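Local coordinates for prepilin-like protein (Thermus thermophilus, PDB 6QVF), which is a type IV pilin-like protein associated with natural competence that probably contributes to DNA binding at the pilus tip, at residues B[80-83]-B[84-87]. Sequence-based numbering, arbitrary orientation.
Sequences GSVA and NLRP
A short 3-10 segment opened by an ST turn joins Ser81 and Val82 to Asn84 and Leu85, and illustrates how a loop can be folded by bonds that stay within a few residues. At its start, Ser81 OG accepts from Ala83 N at 3.0 Å; with OG anti to its own backbone N (chi1 174°), the hydroxyl lies beside the carbonyl carbon, on the side where the chain continues. Two i to i+3 bonds follow: Asn84 N donates to Ser81 O at 3.0 Å, and Leu85 N to Val82 O at 3.2 Å. Both donors stand well above their carbonyl planes rather than on a lone pair. The Asn84 side chain folds back over the turn, CG beside its backbone N (chi1 -63°), which brings ND2 to 3.9 Å from Ser81 CB and OD1 to 3.5 Å from Ala83 C. ND2 is also hydrogen-bonded to a residue flanking 80-87. An alanine here would lack the amide, and is likely to leave that neighbouring partner of ND2 without its mate and open a gap beside Ser81 CB. Leu85 CD1 lies 4.2 Å from Val82 CB, and the buried leucine side chain packs on Asp62, Phe65 and Ser66 of helix 59-66. One water donates to both Ala83 O and Leu85 O, bridging the two carbonyls. The Arg86 guanidinium makes a salt bridge with Asp62, and Arg86 a cation-pi contact with Tyr59. The whole is an ST turn running into a short 3-10 segment, packed through Leu85 against helix 59-66, within the loop leading to strand 92-97 of the pilin's four-stranded antiparallel sheet.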
# COMPACT_ATOMS: atom_id res chain seq x y z
N GLY B 80 -5.43 -29.92 -2.01
CA GLY B 80 -4.16 -29.74 -2.77
C GLY B 80 -4.39 -29.56 -4.26
O GLY B 80 -3.43 -29.72 -5.01
N SER B 81 -5.61 -29.17 -4.67
CA SER B 81 -5.96 -29.16 -6.09
C SER B 81 -6.50 -27.81 -6.55
O SER B 81 -7.38 -27.22 -5.92
CB SER B 81 -6.98 -30.22 -6.39
OG SER B 81 -7.42 -30.11 -7.73
N VAL B 82 -5.99 -27.35 -7.71
CA VAL B 82 -6.52 -26.12 -8.33
C VAL B 82 -7.99 -26.30 -8.72
O VAL B 82 -8.68 -25.29 -8.94
CB VAL B 82 -5.69 -25.61 -9.53
CG1 VAL B 82 -4.27 -25.29 -9.11
CG2 VAL B 82 -5.71 -26.56 -10.70
N ALA B 83 -8.45 -27.55 -8.87
CA ALA B 83 -9.85 -27.80 -9.23
C ALA B 83 -10.80 -27.39 -8.10
O ALA B 83 -11.97 -27.22 -8.30
CB ALA B 83 -10.05 -29.25 -9.60
N ASN B 84 -10.26 -27.23 -6.89
CA ASN B 84 -11.06 -26.89 -5.71
C ASN B 84 -10.85 -25.42 -5.33
O ASN B 84 -11.12 -25.02 -4.21
CB ASN B 84 -10.71 -27.80 -4.54
CG ASN B 84 -11.05 -29.25 -4.82
OD1 ASN B 84 -11.98 -29.52 -5.59
ND2 ASN B 84 -10.27 -30.17 -4.26
N LEU B 85 -10.39 -24.62 -6.29
CA LEU B 85 -10.43 -23.14 -6.22
C LEU B 85 -11.58 -22.62 -7.09
O LEU B 85 -11.86 -23.11 -8.20
CB LEU B 85 -9.08 -22.58 -6.67
CG LEU B 85 -7.83 -23.07 -5.97
CD1 LEU B 85 -6.63 -22.58 -6.74
CD2 LEU B 85 -7.79 -22.60 -4.52
N ARG B 86 -12.28 -21.61 -6.57
CA ARG B 86 -13.47 -21.13 -7.21
C ARG B 86 -13.14 -20.57 -8.59
O ARG B 86 -12.20 -19.81 -8.77
CB ARG B 86 -14.10 -20.02 -6.37
CG ARG B 86 -14.92 -20.53 -5.21
CD ARG B 86 -15.49 -19.40 -4.39
NE ARG B 86 -16.41 -19.95 -3.39
CZ ARG B 86 -16.12 -20.25 -2.13
NH1 ARG B 86 -14.89 -20.09 -1.65
NH2 ARG B 86 -17.08 -20.72 -1.35
N PRO B 87 -13.93 -20.95 -9.63
CA PRO B 87 -13.71 -20.47 -10.99
C PRO B 87 -14.33 -19.08 -11.12
O PRO B 87 -15.16 -18.70 -10.32
CB PRO B 87 -14.45 -21.54 -11.82
CG PRO B 87 -15.65 -21.86 -10.95
CD PRO B 87 -15.07 -21.89 -9.55
O HOH W 1 -13.63 -25.17 -9.24